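Local coordinates for protein isomaltose glucohydrolase (Kribbella flavida, PDB 5Z3E) that hydrolyses the alpha-1,6-glucosidic bond of isomaltose from the non-reducing end, releasing beta-D-glucose and D-glucose inside the cell, at residues A[193-197]-A[198-202]; A[248-252]-A[253-257]; A[262-265]-A[266-270]. The protein carries 1 engineered substitution. All blocks are in the same frame, centred on the assembly; numbering follows the deposited sequence.

Contact 1. Residues A[193-197]-A[198-202]; sequences CYDWW and EEHVE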
ATOM      1  N   CYS A 193     -14.958  -4.437  -4.142  1.00  6.77           N
ATOM      2  CA  CYS A 193     -14.420  -4.932  -2.899  1.00  6.84           C
ATOM      3  C   CYS A 193     -14.299  -3.770  -1.924  1.00  6.71           C
ATOM      4  O   CYS A 193     -14.502  -2.608  -2.287  1.00  7.42           O
ATOM      5  CB  CYS A 193     -13.083  -5.653  -3.097  1.00  7.43           C
ATOM      6  SG  CYS A 193     -11.693  -4.602  -3.578  1.00  7.75           S
ATOM      7  N   TYR A 194     -13.962  -4.066  -0.667  1.00  7.05           N
ATOM      8  CA  TYR A 194     -13.703  -2.993   0.284  1.00  7.42           C
ATOM      9  C   TYR A 194     -12.434  -2.243  -0.141  1.00  7.84           C
ATOM     10  O   TYR A 194     -11.506  -2.831  -0.708  1.00  8.07           O
ATOM     11  CB  TYR A 194     -13.505  -3.545   1.696  1.00  8.27           C
ATOM     12  CG  TYR A 194     -14.713  -4.220   2.332  1.00  8.26           C
ATOM     13  CD1 TYR A 194     -14.925  -5.588   2.174  1.00  8.79           C
ATOM     14  CD2 TYR A 194     -15.608  -3.539   3.115  1.00  9.81           C
ATOM     15  CE1 TYR A 194     -15.980  -6.253   2.775  1.00 10.07           C
ATOM     16  CE2 TYR A 194     -16.700  -4.242   3.750  1.00  9.95           C
ATOM     17  CZ  TYR A 194     -16.839  -5.584   3.547  1.00  9.85           C
ATOM     18  OH  TYR A 194     -17.890  -6.238   4.170  1.00 11.65           O
ATOM     19  N   ASP A 195     -12.397  -0.960   0.176  1.00  8.20           N
ATOM     20  CA  ASP A 195     -11.242  -0.127  -0.096  1.00  8.18           C
ATOM     21  C   ASP A 195     -10.095  -0.441   0.866  1.00  9.07           C
ATOM     22  O   ASP A 195     -10.218  -1.313   1.735  1.00 10.42           O
ATOM     23  CB  ASP A 195     -11.635   1.341  -0.120  1.00  8.60           C
ATOM     24  CG  ASP A 195     -12.134   1.904   1.193  1.00  8.96           C
ATOM     25  OD1 ASP A 195     -11.902   1.297   2.240  1.00  9.34           O
ATOM     26  OD2 ASP A 195     -12.733   3.011   1.109  1.00 10.64           O
ATOM     27  N   TRP A 196      -8.975   0.269   0.723  1.00  8.79           N
ATOM     28  CA  TRP A 196      -7.838   0.037   1.606  1.00  9.46           C
ATOM     29  C   TRP A 196      -8.241   0.170   3.057  1.00  9.84           C
ATOM     30  O   TRP A 196      -7.614  -0.420   3.927  1.00 13.79           O
ATOM     31  CB  TRP A 196      -6.703   1.027   1.398  1.00 10.12           C
ATOM     32  CG  TRP A 196      -5.936   1.008   0.105  1.00  9.26           C
ATOM     33  CD1 TRP A 196      -6.184   0.320  -1.086  1.00 10.02           C
ATOM     34  CD2 TRP A 196      -4.780   1.809  -0.143  1.00  9.28           C
ATOM     35  NE1 TRP A 196      -5.220   0.662  -2.012  1.00 10.70           N
ATOM     36  CE2 TRP A 196      -4.367   1.586  -1.484  1.00 10.14           C
ATOM     37  CE3 TRP A 196      -4.045   2.685   0.642  1.00 10.03           C
ATOM     38  CZ2 TRP A 196      -3.248   2.218  -2.035  1.00 11.35           C
ATOM     39  CZ3 TRP A 196      -2.918   3.292   0.093  1.00 10.77           C
ATOM     40  CH2 TRP A 196      -2.551   3.072  -1.227  1.00 12.01           C
ATOM     41  N   TRP A 197      -9.255   0.989   3.330  1.00  9.12           N
ATOM     42  CA  TRP A 197      -9.717   1.342   4.650  1.00  9.75           C
ATOM     43  C   TRP A 197     -10.838   0.445   5.155  1.00 10.18           C
ATOM     44  O   TRP A 197     -11.422   0.701   6.203  1.00 11.40           O
ATOM     45  CB  TRP A 197     -10.151   2.807   4.670  1.00 10.24           C
ATOM     46  CG  TRP A 197      -9.238   3.729   3.924  1.00 10.16           C
ATOM     47  CD1 TRP A 197      -9.637   4.643   2.979  1.00 10.98           C
ATOM     48  CD2 TRP A 197      -7.812   3.870   4.025  1.00  9.96           C
ATOM     49  NE1 TRP A 197      -8.561   5.333   2.511  1.00 11.62           N
ATOM     50  CE2 TRP A 197      -7.431   4.883   3.136  1.00 11.17           C
ATOM     51  CE3 TRP A 197      -6.811   3.223   4.773  1.00 10.45           C
ATOM     52  CZ2 TRP A 197      -6.110   5.295   3.009  1.00 12.87           C
ATOM     53  CZ3 TRP A 197      -5.500   3.643   4.632  1.00 12.41           C
ATOM     54  CH2 TRP A 197      -5.167   4.665   3.761  1.00 13.64           C
ATOM     55  N   GLU A 198     -11.139  -0.630   4.439  0.53 10.22           N
ATOM     56  CA  GLU A 198     -12.199  -1.579   4.830  0.53 10.95           C
ATOM     57  C   GLU A 198     -13.574  -1.010   4.794  0.53 10.76           C
ATOM     58  O   GLU A 198     -14.426  -1.351   5.621  0.53 12.90           O
ATOM     59  CB  GLU A 198     -11.933  -2.260   6.157  0.53 12.04           C
ATOM     60  CG  GLU A 198     -10.725  -2.976   6.117  0.53 10.70           C
ATOM     61  CD  GLU A 198     -10.450  -3.778   7.357  0.53 12.71           C
ATOM     62  OE1 GLU A 198     -11.297  -3.822   8.292  0.53 16.57           O
ATOM     63  OE2 GLU A 198      -9.377  -4.422   7.354  0.53 13.50           O
ATOM     64  N   GLU A 199     -13.834  -0.200   3.796  1.00 10.23           N
ATOM     65  CA  GLU A 199     -15.134   0.432   3.619  0.50 10.71           C
ATOM     66  C   GLU A 199     -15.698   0.164   2.215  1.00  9.08           C
ATOM     67  O   GLU A 199     -14.951  -0.026   1.248  1.00  9.27           O
ATOM     68  CB  GLU A 199     -15.059   1.939   3.834  0.50 12.04           C
ATOM     69  CG  GLU A 199     -14.548   2.347   5.227  0.50 14.61           C
ATOM     70  CD  GLU A 199     -15.632   2.413   6.288  0.50 26.84           C
ATOM     71  OE1 GLU A 199     -15.306   2.388   7.493  0.50 99.62           O
ATOM     72  OE2 GLU A 199     -16.788   2.519   5.933  0.50 24.83           O
ATOM     73  N   HIS A 200     -17.032   0.183   2.111  1.00  9.04           N
ATOM     74  CA  HIS A 200     -17.733   0.279   0.830  1.00  8.88           C
ATOM     75  C   HIS A 200     -17.463  -0.891  -0.122  1.00  7.83           C
ATOM     76  O   HIS A 200     -16.991  -0.695  -1.246  1.00  8.19           O
ATOM     77  CB  HIS A 200     -17.473   1.616   0.145  1.00 10.66           C
ATOM     78  CG  HIS A 200     -17.803   2.791   0.986  1.00 14.62           C
ATOM     79  ND1 HIS A 200     -19.050   3.184   1.252  1.00 19.17           N
ATOM     80  CD2 HIS A 200     -16.990   3.651   1.671  1.00 20.84           C
ATOM     81  CE1 HIS A 200     -19.070   4.247   2.090  1.00 18.20           C
ATOM     82  NE2 HIS A 200     -17.787   4.531   2.310  1.00 23.96           N
ATOM     83  N   VAL A 201     -17.882  -2.077   0.294  1.00  8.00           N
ATOM     84  CA  VAL A 201     -17.660  -3.313  -0.442  1.00  7.81           C
ATOM     85  C   VAL A 201     -18.293  -3.327  -1.815  1.00  7.63           C
ATOM     86  O   VAL A 201     -17.889  -4.111  -2.670  1.00  8.86           O
ATOM     87  CB  VAL A 201     -18.180  -4.502   0.377  1.00  9.64           C
ATOM     88  CG1 VAL A 201     -19.696  -4.558   0.442  1.00 11.34           C
ATOM     89  CG2 VAL A 201     -17.636  -5.815  -0.140  1.00 12.10           C
ATOM     90  N   GLU A 202     -19.327  -2.502  -2.026  1.00  7.42           N
ATOM     91  CA  GLU A 202     -20.047  -2.515  -3.289  1.00  8.14           C
ATOM     92  C   GLU A 202     -19.364  -1.704  -4.387  1.00  7.05           C
ATOM     93  O   GLU A 202     -19.768  -1.808  -5.552  1.00  7.31           O
ATOM     94  CB  GLU A 202     -21.498  -2.046  -3.132  1.00  9.04           C
ATOM     95  CG  GLU A 202     -21.748  -0.574  -3.039  1.00 10.37           C
ATOM     96  CD  GLU A 202     -21.560   0.023  -1.706  1.00 11.63           C
ATOM     97  OE1 GLU A 202     -20.794  -0.472  -0.838  1.00 12.44           O
ATOM     98  OE2 GLU A 202     -22.253   1.093  -1.503  1.00 15.27           O
TER

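Contact 2. Residues A[248-252]-A[253-257]; sequences EGVVD and GHLVK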
ATOM      1  N   GLU A 248     -14.786   6.357 -15.593  1.00  7.01           N
ATOM      2  CA  GLU A 248     -15.580   6.523 -14.375  1.00  7.33           C
ATOM      3  C   GLU A 248     -14.795   7.016 -13.176  1.00  7.18           C
ATOM      4  O   GLU A 248     -15.395   7.277 -12.124  1.00  8.34           O
ATOM      5  CB  GLU A 248     -16.264   5.195 -13.996  1.00  7.75           C
ATOM      6  CG  GLU A 248     -17.150   4.640 -15.084  1.00  9.10           C
ATOM      7  CD  GLU A 248     -17.766   3.314 -14.696  1.00  9.35           C
ATOM      8  OE1 GLU A 248     -18.187   3.150 -13.551  1.00 10.60           O
ATOM      9  OE2 GLU A 248     -17.876   2.440 -15.591  1.00 13.05           O
ATOM     10  N   GLY A 249     -13.485   7.132 -13.296  1.00  7.10           N
ATOM     11  CA  GLY A 249     -12.611   7.452 -12.186  1.00  7.35           C
ATOM     12  C   GLY A 249     -11.888   8.776 -12.257  1.00  7.16           C
ATOM     13  O   GLY A 249     -10.982   8.993 -11.456  1.00  7.85           O
ATOM     14  N   VAL A 250     -12.317   9.661 -13.162  1.00  7.83           N
ATOM     15  CA  VAL A 250     -11.741  10.989 -13.308  1.00  8.38           C
ATOM     16  C   VAL A 250     -12.875  11.985 -13.390  1.00  8.60           C
ATOM     17  O   VAL A 250     -13.775  11.834 -14.229  1.00  9.85           O
ATOM     18  CB  VAL A 250     -10.855  11.103 -14.573  1.00  9.04           C
ATOM     19  CG1 VAL A 250     -10.313  12.517 -14.734  1.00 10.75           C
ATOM     20  CG2 VAL A 250      -9.714  10.118 -14.522  1.00 10.04           C
ATOM     21  N   VAL A 251     -12.848  13.020 -12.547  1.00  8.25           N
ATOM     22  CA  VAL A 251     -13.853  14.054 -12.544  1.00  9.53           C
ATOM     23  C   VAL A 251     -13.123  15.381 -12.377  1.00  8.84           C
ATOM     24  O   VAL A 251     -12.236  15.484 -11.550  1.00  9.04           O
ATOM     25  CB  VAL A 251     -14.833  13.852 -11.324  1.00 13.16           C
ATOM     26  CG1 VAL A 251     -15.806  14.985 -11.172  1.00 15.76           C
ATOM     27  CG2 VAL A 251     -15.504  12.498 -11.423  1.00 13.49           C
ATOM     28  N   ASP A 252     -13.496  16.384 -13.164  1.00  9.51           N
ATOM     29  CA  ASP A 252     -12.882  17.703 -13.050  1.00 10.36           C
ATOM     30  C   ASP A 252     -11.363  17.621 -13.118  1.00 10.03           C
ATOM     31  O   ASP A 252     -10.640  18.373 -12.468  1.00 11.46           O
ATOM     32  CB  ASP A 252     -13.359  18.407 -11.766  1.00 11.66           C
ATOM     33  CG  ASP A 252     -14.863  18.596 -11.717  1.00 12.92           C
ATOM     34  OD1 ASP A 252     -15.493  18.788 -12.780  1.00 16.10           O
ATOM     35  OD2 ASP A 252     -15.422  18.513 -10.612  1.00 13.99           O
ATOM     36  N   GLY A 253     -10.868  16.688 -13.932  1.00  9.58           N
ATOM     37  CA  GLY A 253      -9.444  16.562 -14.163  1.00  9.97           C
ATOM     38  C   GLY A 253      -8.658  15.751 -13.152  1.00  8.35           C
ATOM     39  O   GLY A 253      -7.457  15.577 -13.349  1.00  9.01           O
ATOM     40  N   HIS A 254      -9.289  15.291 -12.071  1.00  8.43           N
ATOM     41  CA  HIS A 254      -8.578  14.547 -11.042  1.00  8.10           C
ATOM     42  C   HIS A 254      -9.145  13.149 -10.875  1.00  7.35           C
ATOM     43  O   HIS A 254     -10.332  12.896 -11.127  1.00  7.82           O
ATOM     44  CB  HIS A 254      -8.595  15.272  -9.668  1.00  8.67           C
ATOM     45  CG  HIS A 254      -9.960  15.584  -9.146  1.00  9.13           C
ATOM     46  ND1 HIS A 254     -10.778  14.658  -8.526  1.00  9.31           N
ATOM     47  CD2 HIS A 254     -10.666  16.743  -9.139  1.00 10.13           C
ATOM     48  CE1 HIS A 254     -11.911  15.233  -8.165  1.00  9.99           C
ATOM     49  NE2 HIS A 254     -11.876  16.490  -8.537  1.00 10.33           N
ATOM     50  N   LEU A 255      -8.317  12.223 -10.401  1.00  7.39           N
ATOM     51  CA  LEU A 255      -8.826  10.931  -9.966  1.00  7.25           C
ATOM     52  C   LEU A 255      -9.815  11.122  -8.824  1.00  7.06           C
ATOM     53  O   LEU A 255      -9.758  12.109  -8.075  1.00  7.83           O
ATOM     54  CB  LEU A 255      -7.673  10.035  -9.510  1.00  7.45           C
ATOM     55  CG  LEU A 255      -6.651   9.663 -10.593  1.00  7.52           C
ATOM     56  CD1 LEU A 255      -5.463   8.971  -9.972  1.00  9.40           C
ATOM     57  CD2 LEU A 255      -7.261   8.777 -11.651  1.00  9.00           C
ATOM     58  N   VAL A 256     -10.710  10.150  -8.670  1.00  7.25           N
ATOM     59  CA  VAL A 256     -11.680  10.118  -7.589  1.00  7.47           C
ATOM     60  C   VAL A 256     -11.563   8.837  -6.790  1.00  7.04           C
ATOM     61  O   VAL A 256     -10.957   7.856  -7.216  1.00  7.44           O
ATOM     62  CB  VAL A 256     -13.109  10.346  -8.095  1.00  7.72           C
ATOM     63  CG1 VAL A 256     -13.247  11.749  -8.664  1.00  9.00           C
ATOM     64  CG2 VAL A 256     -13.501   9.289  -9.106  1.00  8.46           C
ATOM     65  N   LYS A 257     -12.192   8.868  -5.619  0.58  7.16           N
ATOM     66  CA  LYS A 257     -12.053   7.836  -4.625  0.58  7.52           C
ATOM     67  C   LYS A 257     -12.521   6.462  -5.114  0.58  7.10           C
ATOM     68  O   LYS A 257     -11.826   5.449  -4.926  0.58  7.48           O
ATOM     69  CB  LYS A 257     -12.819   8.348  -3.415  0.58  9.00           C
ATOM     70  CG  LYS A 257     -12.973   7.465  -2.298  0.58 10.26           C
ATOM     71  CD  LYS A 257     -13.447   8.239  -1.068  0.58 10.42           C
ATOM     72  CE  LYS A 257     -13.827   7.303  -0.069  0.58 12.78           C
ATOM     73  NZ  LYS A 257     -12.736   6.712   0.549  0.58  5.79           N
TER
HETATM   74  O   HOH W   1     -13.910  18.329  -8.410  1.00 13.24           O

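Contact 3. Residues A[262-265]-A[266-270]; sequences SAVD and GSLPA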
ATOM      1  N   SER A 262     -17.361  11.731  -6.813  1.00  8.23           N
ATOM      2  CA  SER A 262     -16.725  13.010  -7.091  1.00  8.55           C
ATOM      3  C   SER A 262     -15.567  13.343  -6.151  1.00  9.02           C
ATOM      4  O   SER A 262     -14.759  14.213  -6.482  1.00 10.80           O
ATOM      5  CB  SER A 262     -17.761  14.138  -7.043  1.00  9.50           C
ATOM      6  OG  SER A 262     -18.366  14.246  -5.774  1.00  9.48           O
ATOM      7  N   ALA A 263     -15.505  12.732  -4.992  1.00  9.35           N
ATOM      8  CA  ALA A 263     -14.534  13.106  -3.960  1.00 10.40           C
ATOM      9  C   ALA A 263     -13.209  12.411  -4.156  1.00  8.62           C
ATOM     10  O   ALA A 263     -13.116  11.408  -4.853  1.00  9.13           O
ATOM     11  CB  ALA A 263     -15.075  12.804  -2.611  1.00 16.07           C
ATOM     12  N   VAL A 264     -12.192  12.939  -3.487  1.00  8.83           N
ATOM     13  CA  VAL A 264     -10.882  12.305  -3.452  1.00  8.59           C
ATOM     14  C   VAL A 264     -10.678  11.511  -2.172  1.00  8.44           C
ATOM     15  O   VAL A 264     -11.414  11.608  -1.208  1.00  9.92           O
ATOM     16  CB  VAL A 264      -9.731  13.309  -3.691  1.00  9.80           C
ATOM     17  CG1 VAL A 264      -9.820  13.898  -5.077  1.00 11.60           C
ATOM     18  CG2 VAL A 264      -9.635  14.392  -2.623  1.00 10.75           C
ATOM     19  N   ASP A 265      -9.637  10.688  -2.185  1.00  8.83           N
ATOM     20  CA  ASP A 265      -9.159   9.900  -1.050  1.00  8.96           C
ATOM     21  C   ASP A 265      -7.653  10.120  -0.992  1.00  8.64           C
ATOM     22  O   ASP A 265      -6.997  10.259  -2.030  1.00  9.10           O
ATOM     23  CB  ASP A 265      -9.510   8.418  -1.237  1.00  9.59           C
ATOM     24  CG  ASP A 265      -9.182   7.541  -0.046  1.00  8.98           C
ATOM     25  OD1 ASP A 265      -7.987   7.153   0.090  1.00  9.31           O
ATOM     26  OD2 ASP A 265     -10.091   7.233   0.749  1.00 10.30           O
ATOM     27  N   GLY A 266      -7.085  10.118   0.212  1.00  8.96           N
ATOM     28  CA  GLY A 266      -5.676  10.349   0.364  1.00  9.72           C
ATOM     29  C   GLY A 266      -4.778   9.268  -0.229  1.00  9.13           C
ATOM     30  O   GLY A 266      -3.595   9.493  -0.433  1.00  9.89           O
ATOM     31  N   SER A 267      -5.336   8.089  -0.517  1.00  8.48           N
ATOM     32  CA  SER A 267      -4.582   7.036  -1.186  1.00  8.68           C
ATOM     33  C   SER A 267      -4.360   7.294  -2.669  1.00  8.26           C
ATOM     34  O   SER A 267      -3.526   6.633  -3.290  1.00  8.80           O
ATOM     35  CB  SER A 267      -5.279   5.691  -1.004  1.00  8.69           C
ATOM     36  OG  SER A 267      -6.538   5.656  -1.650  1.00  8.73           O
ATOM     37  N   LEU A 268      -5.111   8.215  -3.257  1.00  8.04           N
ATOM     38  CA  LEU A 268      -5.081   8.356  -4.707  1.00  8.28           C
ATOM     39  C   LEU A 268      -3.716   8.673  -5.329  1.00  8.40           C
ATOM     40  O   LEU A 268      -3.462   8.223  -6.450  1.00  8.87           O
ATOM     41  CB  LEU A 268      -6.113   9.372  -5.194  1.00  8.26           C
ATOM     42  CG  LEU A 268      -7.564   8.915  -5.069  1.00  8.12           C
ATOM     43  CD1 LEU A 268      -8.477  10.043  -5.488  1.00  8.44           C
ATOM     44  CD2 LEU A 268      -7.823   7.676  -5.929  1.00  8.91           C
ATOM     45  N   PRO A 269      -2.823   9.418  -4.662  1.00  8.91           N
ATOM     46  CA  PRO A 269      -1.527   9.650  -5.309  1.00  9.41           C
ATOM     47  C   PRO A 269      -0.774   8.355  -5.625  1.00  8.63           C
ATOM     48  O   PRO A 269       0.073   8.364  -6.514  1.00  9.03           O
ATOM     49  CB  PRO A 269      -0.795  10.545  -4.304  1.00 10.31           C
ATOM     50  CG  PRO A 269      -1.927  11.302  -3.619  1.00 10.20           C
ATOM     51  CD  PRO A 269      -2.979  10.228  -3.441  1.00  9.59           C
ATOM     52  N   ALA A 270      -1.038   7.253  -4.914  1.00  8.66           N
ATOM     53  CA  ALA A 270      -0.381   5.988  -5.233  1.00  8.59           C
ATOM     54  C   ALA A 270      -0.650   5.546  -6.665  1.00  8.51           C
ATOM     55  O   ALA A 270       0.127   4.793  -7.245  1.00  8.83           O
ATOM     56  CB  ALA A 270      -0.820   4.914  -4.278  1.00  9.08           C
TER

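Contact 1. Residues A[193-197]-A[198-202]
Val201 sits squarely over one face of the Tyr194 ring: its CB lies 3.5 Å from the ring centroid and 8° off the normal, a CH-pi contact. The methyl CG2 leans to one side of the ring, where it meets Tyr194 CE1 at 3.4 Å, while the carbonyl O of Glu198 approaches CD2 obliquely. The far end of the ring is tied down by a hydrogen bond from the tyrosine hydroxyl to the carbonyl of Trp145, probably a substrate-binding residue. An alanine at Tyr194 would remove this platform, and is likely to leave Val201 without its aromatic partner and the Trp145 carbonyl without the tyrosine hydroxyl as a donor. Between helices 175-188 and 206-220 of the family 15 (alpha/alpha)6 barrel, the chain here folds over a type I turn, Asp195 to Glu198, that carries the probable proton donor Glu198. Asp195, predicted to be the proton acceptor, turns its carboxylate back over the turn (chi1 65°), where OD1 receives the N-H of Glu199 at 2.9 Å from above the carboxylate plane and a weak bond from Trp197 N. Its backbone N returns a nearly straight bond to Glu199 O, at 2.9 Å.

Contact 2. Residues A[248-252]-A[253-257]
A single water oxygen joins Asp252 to His254, 2.7 Å from Asp252 OD2, to which it donates, and 2.7 Å from His254 NE2, whose ring it meets at the edge and in plane. The other ring nitrogen is engaged too: His254 ND1 donates to the carbonyl O of Leu255 at 2.8 Å, with the acceptor almost in the ring plane. Held at both nitrogens, the imidazole has little freedom to rotate. Its CG stands between the backbone N and the carbonyl carbon (chi1 56°), which folds the ring back over the turn and sets the carbonyl O of Val251 3.1 Å above the ring plane, over its centre. That same oxygen accepts the backbone N-H of His254, so the carbonyl is covered by the ring while it closes the turn. The motif is a tight antiparallel hairpin, its two short strands joined by a type I' turn from Val251 to His254. Asp252 and Gly253 fill the two corner positions with positive phi; a CB on Gly253 would collide with the carbonyl O of Asp252. Backbone bonds between Val251 and His254 run in both directions, and Val256 N continues the pairing to Gly249 O. Val250 and Leu255 form the non-hydrogen-bonded pair, and their side chains pass at an angle, Val250 CG2 lying 4.0 Å from Leu255 CD2. Beyond the paired strands, Val256 packs on Val251: its CG1 meets Val251 CG2 at 3.6 Å, the two side chains roughly perpendicular. Helix 283-296 backs the second strand, packing Thr288 against His254 and Val284 against Leu255.

Contact 3. Residues A[262-265]-A[266-270]
Asp265 OD1 takes two bonds from Ser267, one from its backbone N at 2.9 Å and one from its hydroxyl OG at 2.7 Å. They arrive by different routes: the N-H comes in on the anti side, about 20° out of the carboxylate plane, whereas the hydroxyl reaches the oxygen from above that plane. The serine can offer both donors because its OG is placed between the backbone N and the carbonyl carbon (chi1 65°), bringing the hydroxyl round to the same acceptor. Ser267 OG is further held by a hydrogen bond with Ser207 OG. One residue on, Leu268 N closes onto the carbonyl O of Asp265 at 3.0 Å. The side-chain bond to Ser267 N is thus an Asx turn laid over a type I beta turn from Asp265 to Leu268, and the chain leaves it directly into a short 3-10 segment, in which Ala270 N bonds to Ser267 O. Leu268 folds back over the start of the turn, its CD1 3.9 Å from Val264 CB and 3.6 Å from Asp265 N, a buried donor without a polar partner. The second carboxylate oxygen of Asp265 looks outward to other parts of the fold: OD2 forms a salt bridge with Lys257 NZ and accepts a hydrogen bond from Trp197 NE1. Those two partners would tend to stabilise a charged Asp265. Further out, Val264 packs on Ala291 and Leu296 of helix 283-296, and Pro269 and Ala270 reach helix 317-329.

Contact 3 is the most deeply buried of the three, and its tie to the active-site loop of contact 1 is both polar and apolar: besides the carboxylate of Asp265, Ser267 CB packs against Trp196 and Trp197. Contacts 1 and 2 are only partly buried, and contact 2 lies farther from the chain centre, its turn reaching solvent. Lys257 at the end of 253-257 bridges all three, since it also makes a long, weak ion pair with Asp195, while its backbone N bonds to Ala263 O. Each contact turns the chain sharply, but contact 1 combines carboxylate-to-backbone bonds with a CH-pi contact, contact 2 relies on backbone strand pairing, with an imidazole folded over the turn, and contact 3 on aspartate-serine bonding.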